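Local coordinates for DegV family protein (Streptococcus agalactiae, PDB 3LUP) that binds a fatty acid, elaidic acid in this crystal, and may take part in lipid transport or fatty acid metabolism, at residues F161-D166 with K215-I220; G184-I189 with I201-K206; K190-F195 with E205-E210. One frame throughout, in Å; residues are numbered along the deposited sequence.

Interaction 1: residues F161-D166 with K215-I220; sequences FIVVND and KRLAEI
Helix-on-sheet packing of the alpha/beta kind brings F161 and V163, on one face of strand 159-163, against L217 and I220 of helix 210-224. The two segments run almost antiparallel, at 175° between their directions, with their axes 9.8 Å apart at closest approach. Alternation along the strand decides who takes part: F161 and V163 project toward the helix, whereas I162 between them turns the other way and touches the bound elaidic acid.

The contact between F161 and I220 is a CH-pi interaction. The CG2 methyl of I220 stands almost directly over the middle of the F161 ring, 3.7 Å from its centroid and 12° off the ring normal. The I220 side chain meets the aromatic one at about a right angle, and its other branch stays on the same side of the ring but beyond the rim, with I220 CD1 3.9 Å from F161 CD1. I220 CG2 comes to the face because it extends anti to its own backbone N, while CG1 takes the position anti to the carbonyl carbon.

L217 divides its two methyls between both strand residues. Its CD2 lies 3.8 Å from F161 CB, beside the root of the phenyl group, and its CD1 approaches V163 CG2 at 3.9 Å, the two side chains crossing at a slant. No hydrogen bond passes between the segments; all the side chains that meet here are buried and apolar.

Further aromatic rings meet F161. It lies nearly parallel to F279 of strand 277-283 and meets Y204 edge-to-face, while V192 from the adjoining strand 192-195 touches F161, L217 and I220. Alongside the helix, L217 and A218 also touch L246 of helix 240-252, so helix 210-224 packs on the sheet with helix 240-252 as its neighbour.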
ATOM      1  N   PHE A 161       7.027   5.734  -4.832  1.00 33.74           N
ATOM      2  CA  PHE A 161       7.605   7.057  -4.627  1.00 33.63           C
ATOM      3  C   PHE A 161       6.519   8.075  -4.280  1.00 33.64           C
ATOM      4  O   PHE A 161       5.418   7.996  -4.797  1.00 33.91           O
ATOM      5  CB  PHE A 161       8.379   7.475  -5.875  1.00 33.78           C
ATOM      6  CG  PHE A 161       9.720   6.784  -6.018  1.00 34.10           C
ATOM      7  CD1 PHE A 161      10.913   7.496  -5.818  1.00 33.57           C
ATOM      8  CD2 PHE A 161       9.797   5.431  -6.331  1.00 33.75           C
ATOM      9  CE1 PHE A 161      12.158   6.870  -5.928  1.00 32.35           C
ATOM     10  CE2 PHE A 161      11.049   4.797  -6.453  1.00 34.77           C
ATOM     11  CZ  PHE A 161      12.231   5.523  -6.247  1.00 32.72           C
ATOM     12  N   ILE A 162       6.841   9.026  -3.407  1.00 33.64           N
ATOM     13  CA  ILE A 162       5.848   9.936  -2.833  1.00 33.65           C
ATOM     14  C   ILE A 162       6.373  11.351  -2.724  1.00 33.54           C
ATOM     15  O   ILE A 162       7.538  11.570  -2.422  1.00 33.80           O
ATOM     16  CB  ILE A 162       5.433   9.527  -1.380  1.00 33.86           C
ATOM     17  CG1 ILE A 162       5.427   8.000  -1.187  1.00 33.74           C
ATOM     18  CG2 ILE A 162       4.088  10.167  -0.988  1.00 32.75           C
ATOM     19  CD1 ILE A 162       5.766   7.579   0.248  1.00 33.22           C
ATOM     20  N   VAL A 163       5.498  12.314  -2.955  1.00 33.39           N
ATOM     21  CA  VAL A 163       5.802  13.696  -2.649  1.00 33.70           C
ATOM     22  C   VAL A 163       4.622  14.219  -1.870  1.00 34.40           C
ATOM     23  O   VAL A 163       3.489  14.188  -2.351  1.00 34.86           O
ATOM     24  CB  VAL A 163       6.036  14.552  -3.906  1.00 33.31           C
ATOM     25  CG1 VAL A 163       6.050  16.052  -3.547  1.00 32.62           C
ATOM     26  CG2 VAL A 163       7.326  14.131  -4.586  1.00 32.26           C
ATOM     27  N   VAL A 164       4.886  14.671  -0.652  1.00 35.11           N
ATOM     28  CA  VAL A 164       3.810  15.069   0.230  1.00 36.11           C
ATOM     29  C   VAL A 164       3.656  16.587   0.255  1.00 37.29           C
ATOM     30  O   VAL A 164       4.567  17.334  -0.147  1.00 37.46           O
ATOM     31  CB  VAL A 164       3.948  14.457   1.661  1.00 35.78           C
ATOM     32  CG1 VAL A 164       4.027  12.950   1.578  1.00 34.46           C
ATOM     33  CG2 VAL A 164       5.148  15.028   2.407  1.00 35.39           C
ATOM     34  N   ASN A 165       2.500  17.041   0.713  1.00 38.27           N
ATOM     35  CA  ASN A 165       2.296  18.455   0.825  1.00 39.53           C
ATOM     36  C   ASN A 165       2.917  18.998   2.111  1.00 40.45           C
ATOM     37  O   ASN A 165       3.624  20.013   2.096  1.00 40.73           O
ATOM     38  CB  ASN A 165       0.830  18.803   0.709  1.00 39.13           C
ATOM     39  CG  ASN A 165       0.630  20.249   0.429  1.00 40.80           C
ATOM     40  OD1 ASN A 165      -0.154  20.919   1.104  1.00 42.96           O
ATOM     41  ND2 ASN A 165       1.368  20.771  -0.556  1.00 41.69           N
ATOM     42  N   ASP A 166       2.668  18.311   3.220  1.00 41.55           N
ATOM     43  CA  ASP A 166       3.299  18.676   4.479  1.00 42.24           C
ATOM     44  C   ASP A 166       3.730  17.446   5.268  1.00 41.99           C
ATOM     45  O   ASP A 166       2.999  16.453   5.381  1.00 41.75           O
ATOM     46  CB  ASP A 166       2.406  19.618   5.309  1.00 43.17           C
ATOM     47  CG  ASP A 166       1.376  18.876   6.155  1.00 44.43           C
ATOM     48  OD1 ASP A 166       0.678  17.999   5.586  1.00 46.03           O
ATOM     49  OD2 ASP A 166       1.277  19.183   7.375  1.00 44.18           O
ATOM     50  N   LYS A 215       8.219  16.639 -11.873  1.00 32.77           N
ATOM     51  CA  LYS A 215       9.011  16.323 -13.055  1.00 33.42           C
ATOM     52  C   LYS A 215       9.997  15.213 -12.725  1.00 33.93           C
ATOM     53  O   LYS A 215      10.125  14.231 -13.473  1.00 34.07           O
ATOM     54  CB  LYS A 215       9.764  17.554 -13.562  1.00 33.68           C
ATOM     55  CG  LYS A 215       8.886  18.631 -14.221  1.00 34.64           C
ATOM     56  CD  LYS A 215       9.661  19.450 -15.256  1.00 36.33           C
ATOM     57  CE  LYS A 215      10.512  20.543 -14.606  1.00 37.98           C
ATOM     58  NZ  LYS A 215      11.746  20.814 -15.405  1.00 38.60           N
ATOM     59  N   ARG A 216      10.664  15.359 -11.582  1.00 34.05           N
ATOM     60  CA  ARG A 216      11.545  14.324 -11.062  1.00 34.56           C
ATOM     61  C   ARG A 216      10.844  12.961 -10.848  1.00 34.54           C
ATOM     62  O   ARG A 216      11.424  11.925 -11.141  1.00 34.98           O
ATOM     63  CB  ARG A 216      12.235  14.816  -9.791  1.00 34.54           C
ATOM     64  CG  ARG A 216      13.417  13.979  -9.357  1.00 36.73           C
ATOM     65  CD  ARG A 216      14.703  14.209 -10.204  1.00 37.48           C
ATOM     66  NE  ARG A 216      15.595  13.063 -10.004  1.00 38.38           N
ATOM     67  CZ  ARG A 216      15.625  11.977 -10.778  1.00 40.14           C
ATOM     68  NH1 ARG A 216      14.846  11.888 -11.853  1.00 41.12           N
ATOM     69  NH2 ARG A 216      16.449  10.976 -10.492  1.00 40.19           N
ATOM     70  N   LEU A 217       9.604  12.954 -10.363  1.00 34.52           N
ATOM     71  CA  LEU A 217       8.827  11.710 -10.268  1.00 34.73           C
ATOM     72  C   LEU A 217       8.650  11.002 -11.626  1.00 35.02           C
ATOM     73  O   LEU A 217       8.892   9.791 -11.743  1.00 34.55           O
ATOM     74  CB  LEU A 217       7.450  11.967  -9.644  1.00 34.70           C
ATOM     75  CG  LEU A 217       7.318  12.179  -8.132  1.00 34.03           C
ATOM     76  CD1 LEU A 217       5.883  12.524  -7.832  1.00 31.71           C
ATOM     77  CD2 LEU A 217       7.771  10.955  -7.308  1.00 33.54           C
ATOM     78  N   ALA A 218       8.234  11.765 -12.641  1.00 35.27           N
ATOM     79  CA  ALA A 218       8.106  11.237 -14.003  1.00 35.41           C
ATOM     80  C   ALA A 218       9.414  10.652 -14.517  1.00 35.81           C
ATOM     81  O   ALA A 218       9.414   9.586 -15.119  1.00 36.49           O
ATOM     82  CB  ALA A 218       7.602  12.283 -14.944  1.00 35.13           C
ATOM     83  N   GLU A 219      10.532  11.325 -14.267  1.00 35.92           N
ATOM     84  CA  GLU A 219      11.830  10.789 -14.677  1.00 36.01           C
ATOM     85  C   GLU A 219      12.164   9.480 -13.965  1.00 35.48           C
ATOM     86  O   GLU A 219      12.725   8.557 -14.575  1.00 35.41           O
ATOM     87  CB  GLU A 219      12.937  11.815 -14.469  1.00 36.39           C
ATOM     88  CG  GLU A 219      12.932  12.928 -15.511  1.00 38.60           C
ATOM     89  CD  GLU A 219      13.681  14.171 -15.052  1.00 43.01           C
ATOM     90  OE1 GLU A 219      14.520  14.063 -14.124  1.00 45.17           O
ATOM     91  OE2 GLU A 219      13.428  15.264 -15.616  1.00 44.48           O
ATOM     92  N   ILE A 220      11.785   9.397 -12.692  1.00 34.79           N
ATOM     93  CA  ILE A 220      12.066   8.227 -11.867  1.00 34.05           C
ATOM     94  C   ILE A 220      11.288   7.016 -12.357  1.00 34.08           C
ATOM     95  O   ILE A 220      11.834   5.914 -12.419  1.00 34.25           O
ATOM     96  CB  ILE A 220      11.771   8.492 -10.379  1.00 33.79           C
ATOM     97  CG1 ILE A 220      12.805   9.459  -9.795  1.00 33.25           C
ATOM     98  CG2 ILE A 220      11.830   7.206  -9.598  1.00 33.52           C
ATOM     99  CD1 ILE A 220      12.517   9.925  -8.390  1.00 30.29           C
TER

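Interaction 2: residues G184-I189 with I201-K206; sequences GNLLSI and IVVYEK
I189 lays its CD1 methyl against the aliphatic part of the K206 side chain, 3.6 Å from K206 CG and 3.7 Å from K206 CE, the two chains crossing at about a right angle. The methyl can reach the lysine because CG1 of I189 sits between the backbone N and the carbonyl carbon (chi1 62°). K206 in turn bends at its third torsion, 105°, which brings its CE to within 3.7 Å of N185 O while it still touches the isoleucine methyl. The ammonium atom gains no hydrogen bond there, and the lysine contributes its hydrocarbon length at the solvent-exposed side of the contact.

Deeper in, L186 and V203 reach toward each other tip to tip: L186 CD1 stands 3.8 Å from V203 CG2. L186 is buried and also touches L167, whereas V203 rests on L193 of the neighbouring strand.

A type I beta turn from L186 to I189, with I189 N bonded to L186 O, carries the chain on from the helix 179-186 region. I189 points at the other segment, and L186 reaches it with its CD1 methyl.

Strand 201-205 is an outermost strand of the mixed sheet, and helix end and turn thus pack against the end of a beta hairpin whose other arm is strand 192-195. Beside this contact Y204 and E205 both face V192, the signature of a classic beta bulge.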
ATOM      1  N   GLY A 184      13.860  19.222  10.181  1.00 34.52           N
ATOM      2  CA  GLY A 184      14.351  20.592  10.033  1.00 34.77           C
ATOM      3  C   GLY A 184      14.992  20.896   8.687  1.00 35.04           C
ATOM      4  O   GLY A 184      14.963  22.031   8.230  1.00 34.88           O
ATOM      5  N   ASN A 185      15.574  19.876   8.057  1.00 35.60           N
ATOM      6  CA  ASN A 185      16.221  20.008   6.746  1.00 35.87           C
ATOM      7  C   ASN A 185      15.273  19.901   5.554  1.00 35.86           C
ATOM      8  O   ASN A 185      15.591  20.363   4.460  1.00 36.01           O
ATOM      9  CB  ASN A 185      17.322  18.966   6.602  1.00 35.90           C
ATOM     10  CG  ASN A 185      18.494  19.236   7.516  1.00 37.37           C
ATOM     11  OD1 ASN A 185      18.772  20.389   7.877  1.00 36.90           O
ATOM     12  ND2 ASN A 185      19.195  18.169   7.903  1.00 39.28           N
ATOM     13  N   LEU A 186      14.110  19.296   5.765  1.00 35.64           N
ATOM     14  CA  LEU A 186      13.198  19.042   4.668  1.00 35.65           C
ATOM     15  C   LEU A 186      12.046  20.029   4.601  1.00 35.89           C
ATOM     16  O   LEU A 186      11.331  20.075   3.602  1.00 35.96           O
ATOM     17  CB  LEU A 186      12.663  17.613   4.754  1.00 35.46           C
ATOM     18  CG  LEU A 186      13.712  16.530   5.010  1.00 35.18           C
ATOM     19  CD1 LEU A 186      13.037  15.219   5.330  1.00 36.01           C
ATOM     20  CD2 LEU A 186      14.660  16.373   3.835  1.00 33.95           C
ATOM     21  N   LEU A 187      11.869  20.826   5.649  1.00 36.24           N
ATOM     22  CA  LEU A 187      10.691  21.701   5.732  1.00 36.52           C
ATOM     23  C   LEU A 187      10.547  22.754   4.620  1.00 36.56           C
ATOM     24  O   LEU A 187       9.443  22.990   4.144  1.00 36.51           O
ATOM     25  CB  LEU A 187      10.543  22.315   7.127  1.00 36.31           C
ATOM     26  CG  LEU A 187       9.825  21.405   8.147  1.00 36.95           C
ATOM     27  CD1 LEU A 187       9.689  22.093   9.515  1.00 37.24           C
ATOM     28  CD2 LEU A 187       8.455  20.895   7.648  1.00 35.75           C
ATOM     29  N   SER A 188      11.659  23.350   4.193  1.00 36.51           N
ATOM     30  CA  SER A 188      11.635  24.391   3.162  1.00 36.41           C
ATOM     31  C   SER A 188      11.593  23.885   1.735  1.00 36.06           C
ATOM     32  O   SER A 188      11.574  24.675   0.795  1.00 36.16           O
ATOM     33  CB  SER A 188      12.855  25.288   3.305  1.00 36.47           C
ATOM     34  OG  SER A 188      12.588  26.292   4.261  1.00 37.89           O
ATOM     35  N   ILE A 189      11.596  22.572   1.563  1.00 35.84           N
ATOM     36  CA  ILE A 189      11.778  22.001   0.236  1.00 35.27           C
ATOM     37  C   ILE A 189      10.708  20.935  -0.053  1.00 35.10           C
ATOM     38  O   ILE A 189       9.839  20.687   0.778  1.00 35.02           O
ATOM     39  CB  ILE A 189      13.235  21.461   0.062  1.00 35.39           C
ATOM     40  CG1 ILE A 189      13.521  20.336   1.060  1.00 35.27           C
ATOM     41  CG2 ILE A 189      14.278  22.587   0.227  1.00 33.84           C
ATOM     42  CD1 ILE A 189      14.529  19.330   0.554  1.00 34.99           C
ATOM     43  N   ILE A 201       9.866   4.000   4.674  1.00 30.80           N
ATOM     44  CA  ILE A 201       9.850   5.225   3.919  1.00 30.23           C
ATOM     45  C   ILE A 201      11.042   6.070   4.315  1.00 30.17           C
ATOM     46  O   ILE A 201      11.227   6.389   5.496  1.00 30.04           O
ATOM     47  CB  ILE A 201       8.557   5.997   4.065  1.00 30.40           C
ATOM     48  CG1 ILE A 201       7.347   5.047   3.903  1.00 30.25           C
ATOM     49  CG2 ILE A 201       8.560   7.154   3.047  1.00 30.03           C
ATOM     50  CD1 ILE A 201       5.978   5.748   3.925  1.00 27.46           C
ATOM     51  N   VAL A 202      11.872   6.375   3.317  1.00 29.89           N
ATOM     52  CA  VAL A 202      13.083   7.178   3.492  1.00 29.74           C
ATOM     53  C   VAL A 202      13.078   8.268   2.423  1.00 30.27           C
ATOM     54  O   VAL A 202      12.280   8.210   1.474  1.00 30.25           O
ATOM     55  CB  VAL A 202      14.425   6.333   3.429  1.00 29.32           C
ATOM     56  CG1 VAL A 202      14.376   5.162   4.368  1.00 29.09           C
ATOM     57  CG2 VAL A 202      14.740   5.860   2.026  1.00 27.82           C
ATOM     58  N   VAL A 203      13.948   9.265   2.580  1.00 30.46           N
ATOM     59  CA  VAL A 203      14.063  10.309   1.578  1.00 30.84           C
ATOM     60  C   VAL A 203      14.907   9.786   0.430  1.00 31.53           C
ATOM     61  O   VAL A 203      16.057   9.393   0.607  1.00 31.47           O
ATOM     62  CB  VAL A 203      14.669  11.617   2.143  1.00 30.68           C
ATOM     63  CG1 VAL A 203      14.648  12.719   1.090  1.00 29.61           C
ATOM     64  CG2 VAL A 203      13.917  12.057   3.398  1.00 30.54           C
ATOM     65  N   TYR A 204      14.316   9.764  -0.754  1.00 32.71           N
ATOM     66  CA  TYR A 204      15.069   9.426  -1.943  1.00 33.68           C
ATOM     67  C   TYR A 204      15.952  10.607  -2.355  1.00 34.40           C
ATOM     68  O   TYR A 204      17.161  10.458  -2.481  1.00 33.90           O
ATOM     69  CB  TYR A 204      14.119   9.016  -3.069  1.00 33.72           C
ATOM     70  CG  TYR A 204      14.814   8.583  -4.334  1.00 33.88           C
ATOM     71  CD1 TYR A 204      15.481   7.357  -4.405  1.00 33.69           C
ATOM     72  CD2 TYR A 204      14.795   9.397  -5.468  1.00 34.33           C
ATOM     73  CE1 TYR A 204      16.120   6.953  -5.573  1.00 34.72           C
ATOM     74  CE2 TYR A 204      15.424   9.003  -6.642  1.00 36.00           C
ATOM     75  CZ  TYR A 204      16.086   7.782  -6.686  1.00 36.37           C
ATOM     76  OH  TYR A 204      16.711   7.407  -7.849  1.00 38.26           O
ATOM     77  N   GLU A 205      15.345  11.785  -2.524  1.00 35.62           N
ATOM     78  CA  GLU A 205      16.049  12.938  -3.087  1.00 36.85           C
ATOM     79  C   GLU A 205      15.516  14.267  -2.514  1.00 36.91           C
ATOM     80  O   GLU A 205      14.301  14.434  -2.366  1.00 36.89           O
ATOM     81  CB  GLU A 205      15.898  12.895  -4.614  1.00 37.17           C
ATOM     82  CG  GLU A 205      16.927  13.677  -5.412  1.00 40.23           C
ATOM     83  CD  GLU A 205      16.819  13.424  -6.926  1.00 44.42           C
ATOM     84  OE1 GLU A 205      16.691  12.240  -7.335  1.00 44.93           O
ATOM     85  OE2 GLU A 205      16.874  14.414  -7.707  1.00 46.26           O
ATOM     86  N   LYS A 206      16.425  15.189  -2.173  1.00 36.95           N
ATOM     87  CA  LYS A 206      16.043  16.570  -1.855  1.00 37.01           C
ATOM     88  C   LYS A 206      15.751  17.284  -3.172  1.00 37.26           C
ATOM     89  O   LYS A 206      16.638  17.438  -4.012  1.00 37.75           O
ATOM     90  CB  LYS A 206      17.156  17.313  -1.097  1.00 36.99           C
ATOM     91  CG  LYS A 206      17.282  16.991   0.403  1.00 36.43           C
ATOM     92  CD  LYS A 206      18.421  17.768   1.087  1.00 36.18           C
ATOM     93  CE  LYS A 206      17.908  18.916   1.958  1.00 37.21           C
ATOM     94  NZ  LYS A 206      18.921  19.987   2.247  1.00 36.49           N
TER

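Interaction 3: residues K190-F195 with E205-E210; sequences KPVLHF and EKVRTE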
ATOM      1  N   LYS A 190      10.761  20.327  -1.232  1.00 35.03           N
ATOM      2  CA  LYS A 190       9.788  19.304  -1.626  1.00 34.92           C
ATOM      3  C   LYS A 190      10.509  17.991  -1.934  1.00 34.80           C
ATOM      4  O   LYS A 190      10.790  17.690  -3.099  1.00 35.53           O
ATOM      5  CB  LYS A 190       8.949  19.779  -2.824  1.00 34.75           C
ATOM      6  CG  LYS A 190       7.752  20.662  -2.460  1.00 35.59           C
ATOM      7  CD  LYS A 190       6.547  19.810  -2.009  1.00 38.15           C
ATOM      8  CE  LYS A 190       5.315  20.637  -1.609  1.00 39.71           C
ATOM      9  NZ  LYS A 190       5.588  21.868  -0.795  1.00 39.84           N
ATOM     10  N   PRO A 191      10.839  17.208  -0.886  1.00 34.54           N
ATOM     11  CA  PRO A 191      11.612  15.975  -1.081  1.00 33.60           C
ATOM     12  C   PRO A 191      10.813  14.875  -1.754  1.00 33.31           C
ATOM     13  O   PRO A 191       9.596  14.780  -1.581  1.00 33.36           O
ATOM     14  CB  PRO A 191      11.932  15.550   0.341  1.00 33.63           C
ATOM     15  CG  PRO A 191      10.806  16.125   1.159  1.00 33.92           C
ATOM     16  CD  PRO A 191      10.531  17.443   0.542  1.00 34.20           C
ATOM     17  N   VAL A 192      11.513  14.064  -2.536  1.00 33.03           N
ATOM     18  CA  VAL A 192      10.978  12.833  -3.093  1.00 32.29           C
ATOM     19  C   VAL A 192      11.330  11.704  -2.124  1.00 32.39           C
ATOM     20  O   VAL A 192      12.499  11.531  -1.727  1.00 32.22           O
ATOM     21  CB  VAL A 192      11.571  12.529  -4.499  1.00 32.08           C
ATOM     22  CG1 VAL A 192      10.905  11.317  -5.120  1.00 32.25           C
ATOM     23  CG2 VAL A 192      11.428  13.717  -5.422  1.00 31.19           C
ATOM     24  N   LEU A 193      10.304  10.950  -1.741  1.00 32.22           N
ATOM     25  CA  LEU A 193      10.440   9.850  -0.789  1.00 31.79           C
ATOM     26  C   LEU A 193      10.129   8.555  -1.487  1.00 31.48           C
ATOM     27  O   LEU A 193       9.445   8.552  -2.505  1.00 31.26           O
ATOM     28  CB  LEU A 193       9.473  10.043   0.378  1.00 31.74           C
ATOM     29  CG  LEU A 193       9.514  11.424   1.038  1.00 31.90           C
ATOM     30  CD1 LEU A 193       8.267  11.689   1.837  1.00 30.24           C
ATOM     31  CD2 LEU A 193      10.747  11.555   1.892  1.00 31.55           C
ATOM     32  N   HIS A 194      10.654   7.457  -0.956  1.00 31.38           N
ATOM     33  CA  HIS A 194      10.370   6.143  -1.501  1.00 31.45           C
ATOM     34  C   HIS A 194      10.423   5.051  -0.448  1.00 31.71           C
ATOM     35  O   HIS A 194      10.797   5.305   0.693  1.00 32.23           O
ATOM     36  CB  HIS A 194      11.301   5.845  -2.679  1.00 31.41           C
ATOM     37  CG  HIS A 194      12.679   5.402  -2.295  1.00 31.05           C
ATOM     38  ND1 HIS A 194      13.384   5.953  -1.246  1.00 31.72           N
ATOM     39  CD2 HIS A 194      13.496   4.475  -2.849  1.00 29.83           C
ATOM     40  CE1 HIS A 194      14.572   5.378  -1.165  1.00 30.91           C
ATOM     41  NE2 HIS A 194      14.664   4.478  -2.126  1.00 29.43           N
ATOM     42  N   PHE A 195      10.025   3.841  -0.825  1.00 32.13           N
ATOM     43  CA  PHE A 195      10.185   2.673   0.042  1.00 32.38           C
ATOM     44  C   PHE A 195      11.551   2.009  -0.087  1.00 33.00           C
ATOM     45  O   PHE A 195      12.007   1.699  -1.191  1.00 32.85           O
ATOM     46  CB  PHE A 195       9.099   1.653  -0.246  1.00 32.06           C
ATOM     47  CG  PHE A 195       7.795   1.947   0.433  1.00 32.17           C
ATOM     48  CD1 PHE A 195       7.360   1.157   1.504  1.00 31.13           C
ATOM     49  CD2 PHE A 195       6.984   2.997   0.000  1.00 32.16           C
ATOM     50  CE1 PHE A 195       6.148   1.405   2.139  1.00 30.59           C
ATOM     51  CE2 PHE A 195       5.760   3.265   0.641  1.00 32.66           C
ATOM     52  CZ  PHE A 195       5.346   2.458   1.716  1.00 31.56           C
ATOM     53  N   GLU A 205      15.345  11.785  -2.524  1.00 35.62           N
ATOM     54  CA  GLU A 205      16.049  12.938  -3.087  1.00 36.85           C
ATOM     55  C   GLU A 205      15.516  14.267  -2.514  1.00 36.91           C
ATOM     56  O   GLU A 205      14.301  14.434  -2.366  1.00 36.89           O
ATOM     57  CB  GLU A 205      15.898  12.895  -4.614  1.00 37.17           C
ATOM     58  CG  GLU A 205      16.927  13.677  -5.412  1.00 40.23           C
ATOM     59  CD  GLU A 205      16.819  13.424  -6.926  1.00 44.42           C
ATOM     60  OE1 GLU A 205      16.691  12.240  -7.335  1.00 44.93           O
ATOM     61  OE2 GLU A 205      16.874  14.414  -7.707  1.00 46.26           O
ATOM     62  N   LYS A 206      16.425  15.189  -2.173  1.00 36.95           N
ATOM     63  CA  LYS A 206      16.043  16.570  -1.855  1.00 37.01           C
ATOM     64  C   LYS A 206      15.751  17.284  -3.172  1.00 37.26           C
ATOM     65  O   LYS A 206      16.638  17.438  -4.012  1.00 37.75           O
ATOM     66  CB  LYS A 206      17.156  17.313  -1.097  1.00 36.99           C
ATOM     67  CG  LYS A 206      17.282  16.991   0.403  1.00 36.43           C
ATOM     68  CD  LYS A 206      18.421  17.768   1.087  1.00 36.18           C
ATOM     69  CE  LYS A 206      17.908  18.916   1.958  1.00 37.21           C
ATOM     70  NZ  LYS A 206      18.921  19.987   2.247  1.00 36.49           N
ATOM     71  N   VAL A 207      14.502  17.678  -3.375  1.00 37.36           N
ATOM     72  CA  VAL A 207      14.127  18.467  -4.548  1.00 37.52           C
ATOM     73  C   VAL A 207      13.565  19.775  -4.023  1.00 37.76           C
ATOM     74  O   VAL A 207      12.795  19.786  -3.067  1.00 37.69           O
ATOM     75  CB  VAL A 207      13.101  17.736  -5.458  1.00 37.36           C
ATOM     76  CG1 VAL A 207      12.721  18.602  -6.646  1.00 36.97           C
ATOM     77  CG2 VAL A 207      13.685  16.420  -5.958  1.00 37.47           C
ATOM     78  N   ARG A 208      13.956  20.882  -4.632  1.00 38.05           N
ATOM     79  CA  ARG A 208      13.647  22.169  -4.034  1.00 38.60           C
ATOM     80  C   ARG A 208      12.238  22.701  -4.286  1.00 38.76           C
ATOM     81  O   ARG A 208      11.641  23.294  -3.392  1.00 38.66           O
ATOM     82  CB  ARG A 208      14.721  23.189  -4.386  1.00 38.61           C
ATOM     83  CG  ARG A 208      15.952  23.021  -3.521  1.00 39.46           C
ATOM     84  CD  ARG A 208      16.920  24.144  -3.734  1.00 41.61           C
ATOM     85  NE  ARG A 208      16.402  25.440  -3.289  1.00 42.80           N
ATOM     86  CZ  ARG A 208      15.847  26.356  -4.082  1.00 42.70           C
ATOM     87  NH1 ARG A 208      15.702  26.141  -5.387  1.00 41.63           N
ATOM     88  NH2 ARG A 208      15.429  27.496  -3.557  1.00 43.08           N
ATOM     89  N   THR A 209      11.704  22.467  -5.480  1.00 39.15           N
ATOM     90  CA  THR A 209      10.382  22.974  -5.838  1.00 39.66           C
ATOM     91  C   THR A 209       9.389  21.859  -6.133  1.00 39.27           C
ATOM     92  O   THR A 209       9.780  20.745  -6.443  1.00 39.42           O
ATOM     93  CB  THR A 209      10.457  23.924  -7.043  1.00 39.95           C
ATOM     94  OG1 THR A 209       9.130  24.283  -7.450  1.00 42.41           O
ATOM     95  CG2 THR A 209      11.160  23.260  -8.216  1.00 40.32           C
ATOM     96  N   GLU A 210       8.102  22.169  -6.030  1.00 39.26           N
ATOM     97  CA  GLU A 210       7.039  21.205  -6.320  1.00 39.43           C
ATOM     98  C   GLU A 210       7.015  20.839  -7.802  1.00 38.58           C
ATOM     99  O   GLU A 210       6.826  19.673  -8.146  1.00 38.06           O
ATOM    100  CB  GLU A 210       5.670  21.748  -5.880  1.00 39.96           C
ATOM    101  CG  GLU A 210       4.551  20.700  -5.899  1.00 43.44           C
ATOM    102  CD  GLU A 210       3.339  21.139  -6.736  1.00 48.47           C
ATOM    103  OE1 GLU A 210       2.231  21.263  -6.155  1.00 50.55           O
ATOM    104  OE2 GLU A 210       3.495  21.371  -7.970  1.00 49.97           O
TER
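V192 and V207 cross obliquely, each offering the methyl that lies anti to its carbonyl carbon, and meet at 3.6 Å between V192 CG2 and V207 CG2. Both valines are buried.

Beneath this pair the backbones are zipped together. V192 and E205 form an antiparallel hydrogen-bonded pair: V192 N donates to E205 O at 2.8 Å, and E205 N returns the bond to V192 O at 3.0 Å. Farther out, where neither chain is regular strand any longer, K190 N binds V207 O at 2.8 Å. The alpha carbon of P191, which has no N-H to give, makes a CA-H...O contact with E205 O at 3.4 Å.

K190 lies alongside the other chain, with its CB 3.8 Å from T209 O and its CG 4.1 Å from E210 CB. A bend at its second torsion (chi2 -82°) then leads the rest of the lysine away. E205 starts on the same face as V192, but its carboxylate runs off to R216, where OE2 pairs with NE in a salt bridge. At the far end T209 occupies the N-cap position of helix 210-224, its OG1 weakly bonded to K211 N.

Main-chain bonds therefore do the fastening, and apolar groups fill in beside them. The charges of K190 and E210 are 6.4 Å apart, from K190 NZ to E210 OE1, so any attraction between them is probably modest and acts without direct pairing.

Overall arrangement
The three contacts grade from core to surface along one end of the mixed sheet. Interaction 1 is wholly buried and apolar, fixing helix 210-224 to one face; interaction 2 lies at the surface, where an isoleucine packs on a lysine's methylenes just past the edge strand; interaction 3, partly buried, depends mainly on backbone hydrogen bonds. Interactions 2 and 3 share E205 and K206; interaction 3 bonds the two arms of one hairpin, while interaction 2 packs the preceding turn against its edge strand. The probable bond from I162 N to L193 O joins that hairpin to the strand of interaction 1. The R216-E205 salt bridge ties helix to edge strand. I162, I201 and F195 contact the elaidic acid.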